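Side-chain contacts in mandelate racemase/muconate lactonizing enzyme family protein (Roseovarius nubinhibens ISM, PDB 3U4F), which binds magnesium in a TIM-barrel active site and, as an enolase-superfamily member, may act as a hydro-lyase or related enzyme: residues H229-C234 and G255-C260; E152-L157 and D164-R169; T191-R194 and S199-L202; R40-S43 and A47-W50; L332-E337 and Y354-G359. All coordinates share one frame; numbering follows the deposited sequence.

Contact 1 (H229-C234 and G255-C260); sequences HFEEPC and GGEQDC. With MG (magnesium ion), chain E; GAI (guanidine), chain F.
E231 meets E257 carboxylate against carboxylate: OE2 of E231 and OE1 of E257 lie 2.8 Å apart, a spacing that two anionic oxygens tolerate here because both bind the same magnesium ion. The metal-oxygen distances are 2.1 Å from E231 OE2 and 2.0 Å from E257 OE1, and the two carboxylate planes stand 75° apart as the side chains cross at about a right angle. E231 reaches the metal on an extended chain whose CG is anti to the backbone N (chi1 178°). Its other oxygen, OE1, takes a nearly straight hydrogen bond from H229 NE2 at 2.9 Å, on the anti side of the carboxylate and close to the imidazole plane; K167 and Q278 also hold this oxygen, which limits rotation of the group. The second oxygen of E257 forms a salt bridge with K94 of the second subunit. E232 belongs to the second shell, through the metal-bound water, which lies 2.8 Å from its OE1. The same OE1 accepts from another water 2.9 Å away that in turn accepts from G256 N, while E232 OE2 is hydrogen-bonded to S208. Guanidine N2 and N3 occupy two further metal positions, and D205 supplies the third carboxylate. Three acidic residues at or just beyond the C-terminal ends of successive barrel strands form the magnesium site characteristic of the enolase superfamily.

Contact 2 (E152-L157 and D164-R169); sequences ERMKRL and DAFKVR. With GAI (guanidine), chain F.
M154, modelled as selenomethionine, has CG anti to its carbonyl carbon (chi1 -66°) and its chain bends at chi2, which lays SE beside F166 and sends CE on along strand 165-169. F166 leaves the strand with its own CG anti to the carbonyl carbon, and the two side chains slide past each other in opposite directions. The result is a Met-aromatic contact at the ring edge: SE of M154 is 5.2 Å from the centroid of the F166 ring and 78° off its normal. M154 CB and SE both lie 3.8 Å from F166 CD1, while the terminal CE of M154 approaches the carbonyl O of K167 at 3.6 Å and touches V168 CG1 more loosely. Selenium thus lies by F166 while the methyl reaches the next two residues of the strand.

The other side of the strand serves the pocket. K167 points away from the helix, bends at chi3, and brings NZ to 2.8 Å from guanidine N3; NZ is hydrogen-bonded to Y137. R169 places NH2 2.9 Å from guanidine N1, with the ligand at the edge of the arginine's planar group. On the outer side of the helix, E152 forms salt bridges with K155 and R156.

Helix 147-161 runs at 153° to strand 165-169, their segment axes 10.2 Å apart, as the return leg of the beta-alpha-beta unit 132-139, 147-161, 165-169. M196 of helix 184-196 packs against both M154 and F166, and strand 201-205 adjoins the strand.

Contact 3 (T191-R194 and S199-L202); sequences TMRR and SAAL
R193 NH1 and NH2 both donate to the carbonyl O of A200, at 2.9 and 3.1 Å, an end-on grip by two nitrogens on one oxygen within the beta-alpha-beta unit that joins strands 165-169 and 201-205 through helix 184-196 of the TIM barrel. The acceptor lies in the guanidinium plane for both bonds. The N-H...O angles, 154° for NH1 and 140° for NH2, are bent, as expected when two donors of one group converge on a single atom. Three more carbonyls outside the two segments complete the setting: G197 for NH1, H225 for NE and G226 for NH2, so the flat group is fixed round its edge by backbone oxygens.

To reach this place the arginine sets CG anti to the backbone N (chi1 179°) and then folds at chi2 and chi3, bringing its end to the A200 carbonyl, just before strand 201-205. A methionine in its place would probably leave the A200 carbonyl, and those of G197, H225 and G226, without these donors.

Apolar packing flanks the polar grip. M192, a selenomethionine in the model, presents CB to L202 CD1 at 3.9 Å, and its side chain also meets V168 and F227. A200 turns its methyl toward the helix and packs on F166. L202 covers one guanidinium face: its CD1 sits 3.3 Å above the plane, over the centre, and 3.4 Å from R193 CZ.

Contact 4 (R40-S43 and A47-W50); sequences RVTS and ARGW
R40-S43 and A47-W50 run antiparallel, their strand axes 4.7 Å apart at 161°, as the two arms of a beta hairpin. V41 and G49 form the hydrogen-bonded pair, with V41 N to G49 O at 2.9 Å and G49 N to V41 O at 3.0 Å; S43 N to A47 O adds a third bond near the turn. R40 with W50 and T42 with R48 are non-hydrogen-bonded pairs, and their side chains share one face of the sheet. V41 lies on the other face, against A110 and L114 of helix 98-119.

On the shared face R40 makes the largest share of the contact. Its CB stands over the six-membered ring of W50, 3.9 Å from the centroid and 4° off the normal, a CH-pi contact. CG is anti to the backbone N, which carries the chain across the indole before a bend at chi3 turns the guanidinium onto that of R48. The two groups are stacked with planes 4° apart and centres separated by 4.1 Å. T42 lies alongside R48, its OG1 3.5 Å from R48 CD. A water bridges R40 NH1 and W50 NE1, accepting from both in the planes of their flat groups.

Stacking two cations face to face would be expected to cost electrostatic energy, which the salt bridge from R40 NE to E29 on strand 25-32 probably offsets in part; with its face on R48, the R40 guanidinium still meets the bridging water through NH1 at its edge.

Contact 5 (L332-E337 and Y354-G359); sequences LEFSIE and YRIEDG. With GAI (guanidine), chain F.
F334 is met over one face by I356 and at its edge by Y354 CB, with no stacking of the two aromatic rings. CG1 of I356 lies 3.9 Å from the F334 centroid, 17° off the normal, in a CH-pi contact, and I356 CD1 continues to F334 CE1 at 3.7 Å. The phenylalanine and isoleucine side chains come from opposite directions. Y354 brings CB to 3.8 Å from F334 CE1, in the ring plane, while its carbonyl O is 3.5 Å from F334 CZ. F334 reaches this position with CG anti to the backbone N (chi1 -169°), projecting from the strand toward the 354-359 loop. The hydroxyl of Y354 is bound by S312 and L316.

Strand alternation turns the preceding residue to the pocket. E333 OE2 accepts a hydrogen bond of 2.7 Å from guanidine N1, and an extended chain carries it there. S139 also bonds to OE2 and the backbone N of C308 to OE1, fixing the carboxylate. A leucine here would probably leave guanidine N1 without this acceptor and S139 and C308 without their carboxylate partner.

Strand 332-335 is thus packed on two sides. It pairs in parallel with strand 132-139, whose A136 also touches F334; L332 and Y354 both lie against M319 of helix 313-322, and I356 touches H161 at the end of helix 147-161.

From the N terminus, contact 4 closes the short hairpin turn of the N-terminal domain, on the opposite side of the chain's centre from contacts 1, 2 and 3. The others follow in series through the barrel, none enclosing or crossing another. Contact 2 closes the helix-to-strand turn before strand 165-169, and contact 3 does the same one unit later; the two touch through backbone pairing of D164 and F166 with A201. Contact 1 spans helix 239-248 and strand 253-255, and contact 5 closes the excursion after strand 332-335. Contacts 1, 2 and 5 converge on the guanidine, while R153 and E337 join contacts 2 and 5 by a salt bridge.

Contact 1 (H229-C234 and G255-C260)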
# COMPACT_ATOMS: atom_id res chain seq x y z
N HIS A 229 24.16 14.42 -7.48
CA HIS A 229 22.99 13.54 -7.28
C HIS A 229 22.36 13.96 -5.95
O HIS A 229 23.02 13.90 -4.91
CB HIS A 229 23.53 12.09 -7.26
CG HIS A 229 22.53 11.03 -6.88
ND1 HIS A 229 22.19 10.00 -7.72
CD2 HIS A 229 21.84 10.82 -5.73
CE1 HIS A 229 21.33 9.20 -7.11
NE2 HIS A 229 21.11 9.67 -5.90
N PHE A 230 21.11 14.38 -6.00
CA PHE A 230 20.37 14.87 -4.82
C PHE A 230 19.08 14.06 -4.75
O PHE A 230 18.12 14.29 -5.51
CB PHE A 230 20.09 16.37 -5.05
CG PHE A 230 19.42 17.08 -3.90
CD1 PHE A 230 19.38 16.53 -2.63
CD2 PHE A 230 18.89 18.35 -4.11
CE1 PHE A 230 18.77 17.23 -1.56
CE2 PHE A 230 18.29 19.06 -3.04
CZ PHE A 230 18.24 18.51 -1.79
N GLU A 231 19.07 13.10 -3.84
CA GLU A 231 18.02 12.10 -3.79
C GLU A 231 16.95 12.43 -2.75
O GLU A 231 17.27 12.83 -1.65
CB GLU A 231 18.67 10.75 -3.50
CG GLU A 231 17.69 9.60 -3.37
CD GLU A 231 18.39 8.26 -3.48
OE1 GLU A 231 19.56 8.24 -3.98
OE2 GLU A 231 17.77 7.24 -3.09
N GLU A 232 15.70 12.25 -3.16
CA GLU A 232 14.50 12.34 -2.32
C GLU A 232 14.51 13.61 -1.47
O GLU A 232 14.44 13.54 -0.26
CB GLU A 232 14.35 11.05 -1.47
CG GLU A 232 12.94 10.81 -0.91
CD GLU A 232 12.81 9.44 -0.26
OE1 GLU A 232 13.20 8.47 -0.94
OE2 GLU A 232 12.32 9.36 0.91
N PRO A 233 14.62 14.79 -2.12
CA PRO A 233 14.75 16.04 -1.33
C PRO A 233 13.54 16.30 -0.45
O PRO A 233 13.67 16.83 0.67
CB PRO A 233 14.83 17.14 -2.41
CG PRO A 233 14.28 16.50 -3.69
CD PRO A 233 14.73 15.03 -3.57
N CYS A 234 12.37 15.95 -0.98
CA CYS A 234 11.07 16.23 -0.36
C CYS A 234 10.30 14.94 -0.08
O CYS A 234 10.54 13.91 -0.72
CB CYS A 234 10.24 17.06 -1.32
SG CYS A 234 10.99 18.68 -1.76
N GLY A 255 14.69 9.99 -7.39
CA GLY A 255 13.85 9.34 -6.39
C GLY A 255 13.03 8.20 -6.95
O GLY A 255 13.11 7.90 -8.15
N GLY A 256 12.25 7.59 -6.06
CA GLY A 256 11.25 6.59 -6.42
C GLY A 256 11.37 5.28 -5.63
O GLY A 256 10.59 4.37 -5.88
N GLU A 257 12.31 5.19 -4.69
CA GLU A 257 12.56 3.91 -4.04
C GLU A 257 11.35 3.35 -3.30
O GLU A 257 11.22 2.13 -3.24
CB GLU A 257 13.78 3.95 -3.13
CG GLU A 257 13.59 4.77 -1.85
CD GLU A 257 14.91 5.03 -1.22
OE1 GLU A 257 15.82 5.59 -1.91
OE2 GLU A 257 15.04 4.69 -0.02
N GLN A 258 10.47 4.22 -2.77
CA GLN A 258 9.24 3.73 -2.07
C GLN A 258 8.03 3.60 -2.96
O GLN A 258 6.95 3.25 -2.50
CB GLN A 258 8.87 4.61 -0.87
CG GLN A 258 9.83 4.50 0.28
CD GLN A 258 10.99 5.48 0.25
OE1 GLN A 258 11.00 6.48 -0.50
NE2 GLN A 258 11.95 5.25 1.12
N ASP A 259 8.19 3.88 -4.24
CA ASP A 259 7.08 3.84 -5.16
C ASP A 259 6.84 2.44 -5.72
O ASP A 259 7.66 1.93 -6.47
CB ASP A 259 7.32 4.83 -6.28
CG ASP A 259 7.07 6.25 -5.83
OD1 ASP A 259 5.87 6.62 -5.73
OD2 ASP A 259 8.03 6.96 -5.50
N CYS A 260 5.71 1.85 -5.35
CA CYS A 260 5.41 0.48 -5.76
C CYS A 260 4.20 0.44 -6.71
O CYS A 260 3.81 -0.61 -7.20
CB CYS A 260 5.19 -0.39 -4.50
SG CYS A 260 3.80 0.10 -3.49
MG MG E . 17.32 6.74 -1.12
C GAI F . 18.85 4.96 -0.07
N1 GAI F . 19.69 4.10 0.44
N2 GAI F . 17.81 5.55 0.64
N3 GAI F . 18.92 5.30 -1.36
O HOH W 1 11.94 8.68 -3.53
O HOH W 2 15.97 8.07 -0.50

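Contact 2 (E152-L157 and D164-R169)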
# COMPACT_ATOMS: atom_id res chain seq x y z
N GLU A 152 36.27 9.94 6.87
CA GLU A 152 37.42 9.08 7.15
C GLU A 152 37.19 7.64 6.70
O GLU A 152 38.07 7.03 6.10
CB GLU A 152 37.85 9.14 8.62
CG GLU A 152 38.56 10.46 9.03
CD GLU A 152 39.70 10.86 8.06
OE1 GLU A 152 40.62 10.05 7.84
OE2 GLU A 152 39.65 11.99 7.51
N ARG A 153 36.00 7.10 6.98
CA ARG A 153 35.68 5.75 6.50
C ARG A 153 35.55 5.66 4.97
O ARG A 153 35.95 4.64 4.38
CB ARG A 153 34.46 5.15 7.22
CG ARG A 153 33.09 5.75 6.87
CD ARG A 153 32.00 4.70 7.18
NE ARG A 153 30.63 5.22 7.05
CZ ARG A 153 29.53 4.53 7.36
NH1 ARG A 153 29.60 3.27 7.80
NH2 ARG A 153 28.35 5.11 7.22
N MSE A 154 35.01 6.70 4.32
CA MSE A 154 34.96 6.68 2.85
C MSE A 154 36.37 6.64 2.25
O MSE A 154 36.60 5.93 1.28
CB MSE A 154 34.17 7.85 2.27
CG MSE A 154 32.68 7.84 2.57
SE MSE A 154 31.78 6.12 2.19
CE MSE A 154 29.95 6.77 2.31
N LYS A 155 37.31 7.40 2.83
CA LYS A 155 38.72 7.29 2.40
C LYS A 155 39.27 5.87 2.58
O LYS A 155 39.92 5.35 1.68
CB LYS A 155 39.63 8.32 3.09
CG LYS A 155 39.32 9.75 2.66
CD LYS A 155 40.34 10.75 3.16
CE LYS A 155 40.00 11.19 4.55
NZ LYS A 155 40.69 12.45 4.96
N ARG A 156 39.01 5.24 3.72
CA ARG A 156 39.44 3.84 3.90
C ARG A 156 38.87 2.93 2.82
O ARG A 156 39.57 2.10 2.23
CB ARG A 156 39.03 3.30 5.27
CG ARG A 156 39.40 4.18 6.45
CD ARG A 156 40.91 4.35 6.62
NE ARG A 156 41.26 5.73 6.96
CZ ARG A 156 41.16 6.26 8.18
NH1 ARG A 156 40.72 5.54 9.21
NH2 ARG A 156 41.50 7.53 8.38
N LEU A 157 37.57 3.07 2.57
CA LEU A 157 36.89 2.23 1.59
C LEU A 157 37.43 2.47 0.19
O LEU A 157 37.62 1.52 -0.58
CB LEU A 157 35.36 2.46 1.66
CG LEU A 157 34.71 1.91 2.94
CD1 LEU A 157 33.36 2.57 3.19
CD2 LEU A 157 34.58 0.38 2.89
N ASP A 164 34.90 5.30 -6.50
CA ASP A 164 35.13 6.70 -6.90
C ASP A 164 33.83 7.51 -6.85
O ASP A 164 33.75 8.58 -7.42
CB ASP A 164 35.76 6.79 -8.29
CG ASP A 164 34.82 6.36 -9.42
OD1 ASP A 164 33.64 5.98 -9.20
OD2 ASP A 164 35.29 6.41 -10.58
N ALA A 165 32.82 6.95 -6.19
CA ALA A 165 31.52 7.59 -5.97
C ALA A 165 31.02 7.22 -4.57
O ALA A 165 31.19 6.08 -4.12
CB ALA A 165 30.52 7.11 -7.02
N PHE A 166 30.40 8.18 -3.89
CA PHE A 166 30.11 8.04 -2.45
C PHE A 166 28.81 8.78 -2.13
O PHE A 166 28.64 9.93 -2.53
CB PHE A 166 31.23 8.63 -1.59
CG PHE A 166 32.61 8.13 -1.94
CD1 PHE A 166 33.16 7.05 -1.26
CD2 PHE A 166 33.34 8.73 -2.96
CE1 PHE A 166 34.44 6.57 -1.59
CE2 PHE A 166 34.59 8.24 -3.33
CZ PHE A 166 35.14 7.16 -2.64
N LYS A 167 27.90 8.13 -1.40
CA LYS A 167 26.65 8.79 -1.02
C LYS A 167 26.54 8.91 0.50
O LYS A 167 26.76 7.92 1.22
CB LYS A 167 25.41 8.07 -1.61
CG LYS A 167 24.10 8.81 -1.35
CD LYS A 167 22.94 8.24 -2.15
CE LYS A 167 22.29 7.09 -1.42
NZ LYS A 167 21.20 6.56 -2.28
N VAL A 168 26.20 10.11 0.98
CA VAL A 168 25.99 10.35 2.40
C VAL A 168 24.57 10.90 2.62
O VAL A 168 23.81 11.06 1.67
CB VAL A 168 27.08 11.33 2.97
CG1 VAL A 168 28.45 10.76 2.74
CG2 VAL A 168 26.93 12.68 2.34
N ARG A 169 24.19 11.16 3.87
CA ARG A 169 22.83 11.54 4.19
C ARG A 169 22.74 13.03 4.54
O ARG A 169 23.64 13.56 5.18
CB ARG A 169 22.34 10.73 5.37
CG ARG A 169 22.42 9.22 5.15
CD ARG A 169 21.33 8.75 4.15
NE ARG A 169 21.76 7.52 3.45
CZ ARG A 169 20.99 6.85 2.60
NH1 ARG A 169 19.73 7.24 2.42
NH2 ARG A 169 21.49 5.80 1.95
C GAI F . 18.85 4.96 -0.07
N1 GAI F . 19.69 4.10 0.44
N2 GAI F . 17.81 5.55 0.64
N3 GAI F . 18.92 5.30 -1.36

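Contact 3 (T191-R194 and S199-L202)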
# COMPACT_ATOMS: atom_id res chain seq x y z
N THR A 191 32.54 19.30 3.70
CA THR A 191 33.49 18.33 4.26
C THR A 191 33.81 17.17 3.32
O THR A 191 34.98 16.77 3.16
CB THR A 191 33.01 17.76 5.59
OG1 THR A 191 33.03 18.79 6.57
CG2 THR A 191 33.90 16.62 6.06
N MSE A 192 32.77 16.62 2.69
CA MSE A 192 33.00 15.56 1.71
C MSE A 192 33.80 16.03 0.50
O MSE A 192 34.69 15.33 0.06
CB MSE A 192 31.68 14.94 1.24
CG MSE A 192 30.91 14.20 2.35
SE MSE A 192 31.95 12.75 3.21
CE MSE A 192 32.26 11.63 1.67
N ARG A 193 33.49 17.19 -0.04
CA ARG A 193 34.23 17.66 -1.19
C ARG A 193 35.69 17.97 -0.84
O ARG A 193 36.60 17.66 -1.62
CB ARG A 193 33.56 18.86 -1.84
CG ARG A 193 34.31 19.45 -3.07
CD ARG A 193 34.62 18.39 -4.18
NE ARG A 193 33.41 17.80 -4.79
CZ ARG A 193 33.36 16.63 -5.44
NH1 ARG A 193 34.44 15.86 -5.55
NH2 ARG A 193 32.21 16.22 -5.97
N ARG A 194 35.89 18.59 0.32
CA ARG A 194 37.24 18.93 0.76
C ARG A 194 38.04 17.65 0.92
O ARG A 194 39.09 17.47 0.27
CB ARG A 194 37.22 19.74 2.06
CG ARG A 194 38.63 19.97 2.66
CD ARG A 194 38.58 20.73 3.98
NE ARG A 194 38.15 19.88 5.10
CZ ARG A 194 37.00 20.03 5.75
NH1 ARG A 194 36.16 21.01 5.42
NH2 ARG A 194 36.69 19.22 6.76
N SER A 199 37.88 14.94 -7.77
CA SER A 199 37.42 14.03 -8.84
C SER A 199 36.33 13.02 -8.41
O SER A 199 35.62 12.52 -9.27
CB SER A 199 38.60 13.33 -9.52
OG SER A 199 39.27 12.49 -8.61
N ALA A 200 36.20 12.77 -7.11
CA ALA A 200 35.16 11.86 -6.58
C ALA A 200 33.75 12.33 -6.97
O ALA A 200 33.46 13.54 -6.93
CB ALA A 200 35.28 11.75 -5.06
N ALA A 201 32.89 11.40 -7.38
CA ALA A 201 31.47 11.71 -7.52
C ALA A 201 30.83 11.68 -6.12
O ALA A 201 31.01 10.72 -5.33
CB ALA A 201 30.78 10.74 -8.45
N LEU A 202 30.11 12.75 -5.79
CA LEU A 202 29.48 12.83 -4.48
C LEU A 202 27.96 12.94 -4.62
O LEU A 202 27.45 13.77 -5.38
CB LEU A 202 30.04 13.99 -3.66
CG LEU A 202 31.55 13.96 -3.32
CD1 LEU A 202 31.97 15.29 -2.64
CD2 LEU A 202 31.94 12.74 -2.45

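Contact 4 (R40-S43 and A47-W50)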
# COMPACT_ATOMS: atom_id res chain seq x y z
N ARG A 40 11.44 -20.46 -3.37
CA ARG A 40 11.80 -21.46 -4.38
C ARG A 40 10.56 -21.81 -5.14
O ARG A 40 9.54 -22.17 -4.52
CB ARG A 40 12.42 -22.73 -3.78
CG ARG A 40 12.80 -23.75 -4.92
CD ARG A 40 13.63 -24.95 -4.44
NE ARG A 40 12.92 -25.70 -3.38
CZ ARG A 40 13.48 -26.58 -2.56
NH1 ARG A 40 14.78 -26.88 -2.64
NH2 ARG A 40 12.74 -27.20 -1.65
N VAL A 41 10.63 -21.72 -6.47
CA VAL A 41 9.48 -22.09 -7.31
C VAL A 41 9.80 -23.36 -8.09
O VAL A 41 10.95 -23.58 -8.44
CB VAL A 41 9.03 -20.98 -8.29
CG1 VAL A 41 8.47 -19.74 -7.53
CG2 VAL A 41 10.15 -20.58 -9.31
N THR A 42 8.77 -24.15 -8.34
CA THR A 42 8.92 -25.43 -9.07
C THR A 42 7.93 -25.46 -10.21
O THR A 42 6.75 -25.24 -10.00
CB THR A 42 8.65 -26.66 -8.17
OG1 THR A 42 9.45 -26.58 -6.99
CG2 THR A 42 8.97 -28.00 -8.91
N SER A 43 8.41 -25.72 -11.43
CA SER A 43 7.53 -25.83 -12.57
C SER A 43 7.07 -27.27 -12.72
O SER A 43 7.61 -28.19 -12.07
CB SER A 43 8.21 -25.33 -13.85
OG SER A 43 9.36 -26.11 -14.11
N ALA A 47 11.72 -28.26 -13.05
CA ALA A 47 12.74 -27.19 -12.90
C ALA A 47 12.42 -26.30 -11.69
O ALA A 47 11.25 -26.07 -11.40
CB ALA A 47 12.83 -26.36 -14.17
N ARG A 48 13.46 -25.82 -11.00
CA ARG A 48 13.29 -24.93 -9.85
C ARG A 48 14.15 -23.68 -9.97
O ARG A 48 15.16 -23.67 -10.68
CB ARG A 48 13.59 -25.66 -8.54
CG ARG A 48 12.67 -26.91 -8.37
CD ARG A 48 12.79 -27.56 -7.02
NE ARG A 48 14.14 -28.06 -6.82
CZ ARG A 48 14.49 -28.90 -5.84
NH1 ARG A 48 13.57 -29.32 -4.99
NH2 ARG A 48 15.75 -29.31 -5.73
N GLY A 49 13.71 -22.62 -9.29
CA GLY A 49 14.43 -21.34 -9.30
C GLY A 49 14.28 -20.75 -7.91
O GLY A 49 13.30 -21.03 -7.22
N TRP A 50 15.26 -19.94 -7.52
CA TRP A 50 15.33 -19.26 -6.23
C TRP A 50 15.27 -17.74 -6.41
O TRP A 50 15.95 -17.18 -7.28
CB TRP A 50 16.68 -19.60 -5.58
CG TRP A 50 16.71 -20.99 -4.95
CD1 TRP A 50 17.09 -22.17 -5.53
CD2 TRP A 50 16.28 -21.31 -3.62
NE1 TRP A 50 16.94 -23.23 -4.61
CE2 TRP A 50 16.44 -22.71 -3.44
CE3 TRP A 50 15.77 -20.54 -2.55
CZ2 TRP A 50 16.13 -23.35 -2.22
CZ3 TRP A 50 15.46 -21.16 -1.35
CH2 TRP A 50 15.65 -22.56 -1.18
O HOH W 3 16.85 -26.18 -5.06

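Contact 5 (L332-E337 and Y354-G359)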
# COMPACT_ATOMS: atom_id res chain seq x y z
N LEU A 332 25.71 1.35 -9.36
CA LEU A 332 25.03 0.47 -8.42
C LEU A 332 25.14 1.04 -7.01
O LEU A 332 26.25 1.27 -6.54
CB LEU A 332 25.77 -0.87 -8.46
CG LEU A 332 25.37 -1.92 -7.42
CD1 LEU A 332 24.03 -2.51 -7.84
CD2 LEU A 332 26.45 -3.01 -7.30
N GLU A 333 24.01 1.21 -6.31
CA GLU A 333 24.05 1.50 -4.87
C GLU A 333 24.63 0.32 -4.10
O GLU A 333 24.11 -0.78 -4.16
CB GLU A 333 22.66 1.80 -4.32
CG GLU A 333 22.78 2.19 -2.85
CD GLU A 333 21.54 2.76 -2.26
OE1 GLU A 333 20.46 2.59 -2.85
OE2 GLU A 333 21.67 3.40 -1.18
N PHE A 334 25.70 0.57 -3.36
CA PHE A 334 26.40 -0.50 -2.67
C PHE A 334 26.57 -0.11 -1.22
O PHE A 334 27.41 0.73 -0.89
CB PHE A 334 27.77 -0.78 -3.30
CG PHE A 334 28.40 -2.06 -2.78
CD1 PHE A 334 28.12 -3.28 -3.40
CD2 PHE A 334 29.24 -2.03 -1.67
CE1 PHE A 334 28.67 -4.47 -2.91
CE2 PHE A 334 29.80 -3.22 -1.16
CZ PHE A 334 29.53 -4.42 -1.77
N SER A 335 25.77 -0.72 -0.35
CA SER A 335 25.86 -0.41 1.09
C SER A 335 27.23 -0.78 1.68
O SER A 335 27.70 -1.93 1.54
CB SER A 335 24.78 -1.13 1.91
OG SER A 335 25.00 -0.83 3.29
N ILE A 336 27.86 0.19 2.33
CA ILE A 336 29.14 -0.04 2.96
C ILE A 336 29.06 -0.25 4.49
O ILE A 336 30.08 -0.25 5.18
CB ILE A 336 30.22 1.00 2.55
CG1 ILE A 336 29.72 2.46 2.68
CG2 ILE A 336 30.71 0.70 1.11
CD1 ILE A 336 29.47 2.92 4.13
N GLU A 337 27.86 -0.46 5.02
CA GLU A 337 27.72 -0.65 6.47
C GLU A 337 28.25 -2.03 6.88
O GLU A 337 28.15 -2.97 6.11
CB GLU A 337 26.27 -0.45 6.90
CG GLU A 337 25.69 0.96 6.56
CD GLU A 337 26.46 2.12 7.19
OE1 GLU A 337 27.21 1.88 8.14
OE2 GLU A 337 26.28 3.28 6.74
N TYR A 354 29.57 -10.11 -4.05
CA TYR A 354 29.74 -8.66 -3.85
C TYR A 354 31.16 -8.18 -3.65
O TYR A 354 31.38 -7.14 -3.02
CB TYR A 354 28.87 -8.22 -2.66
CG TYR A 354 27.40 -8.51 -2.88
CD1 TYR A 354 26.78 -8.14 -4.07
CD2 TYR A 354 26.61 -9.11 -1.87
CE1 TYR A 354 25.40 -8.38 -4.28
CE2 TYR A 354 25.23 -9.35 -2.08
CZ TYR A 354 24.64 -8.99 -3.28
OH TYR A 354 23.29 -9.18 -3.50
N ARG A 355 32.14 -8.88 -4.21
CA ARG A 355 33.50 -8.34 -4.07
C ARG A 355 33.64 -7.13 -5.00
O ARG A 355 33.13 -7.14 -6.13
CB ARG A 355 34.54 -9.45 -4.32
CG ARG A 355 34.64 -10.47 -3.14
CD ARG A 355 35.98 -11.25 -3.21
NE ARG A 355 37.13 -10.52 -2.65
CZ ARG A 355 38.39 -10.68 -3.06
NH1 ARG A 355 38.66 -11.53 -4.05
NH2 ARG A 355 39.38 -9.99 -2.51
N ILE A 356 34.24 -6.07 -4.50
CA ILE A 356 34.39 -4.84 -5.28
C ILE A 356 35.86 -4.69 -5.63
O ILE A 356 36.72 -4.86 -4.79
CB ILE A 356 33.89 -3.57 -4.52
CG1 ILE A 356 32.42 -3.73 -4.09
CG2 ILE A 356 34.12 -2.28 -5.36
CD1 ILE A 356 31.44 -3.82 -5.30
N GLU A 357 36.13 -4.37 -6.88
CA GLU A 357 37.49 -4.20 -7.35
C GLU A 357 37.52 -3.02 -8.30
O GLU A 357 36.73 -2.95 -9.26
CB GLU A 357 37.90 -5.47 -8.09
CG GLU A 357 39.33 -5.55 -8.48
CD GLU A 357 39.64 -6.98 -8.87
OE1 GLU A 357 40.07 -7.73 -7.98
OE2 GLU A 357 39.38 -7.36 -10.03
N ASP A 358 38.42 -2.09 -7.99
CA ASP A 358 38.54 -0.84 -8.75
C ASP A 358 37.16 -0.18 -8.81
O ASP A 358 36.77 0.34 -9.85
CB ASP A 358 39.10 -1.10 -10.16
CG ASP A 358 40.53 -1.67 -10.13
OD1 ASP A 358 40.90 -2.40 -11.07
OD2 ASP A 358 41.27 -1.38 -9.18
N GLY A 359 36.44 -0.25 -7.69
CA GLY A 359 35.13 0.42 -7.56
C GLY A 359 34.01 -0.18 -8.39
O GLY A 359 32.96 0.44 -8.53
C GAI F . 18.85 4.96 -0.07
N1 GAI F . 19.69 4.10 0.44
N2 GAI F . 17.81 5.55 0.64
N3 GAI F . 18.92 5.30 -1.36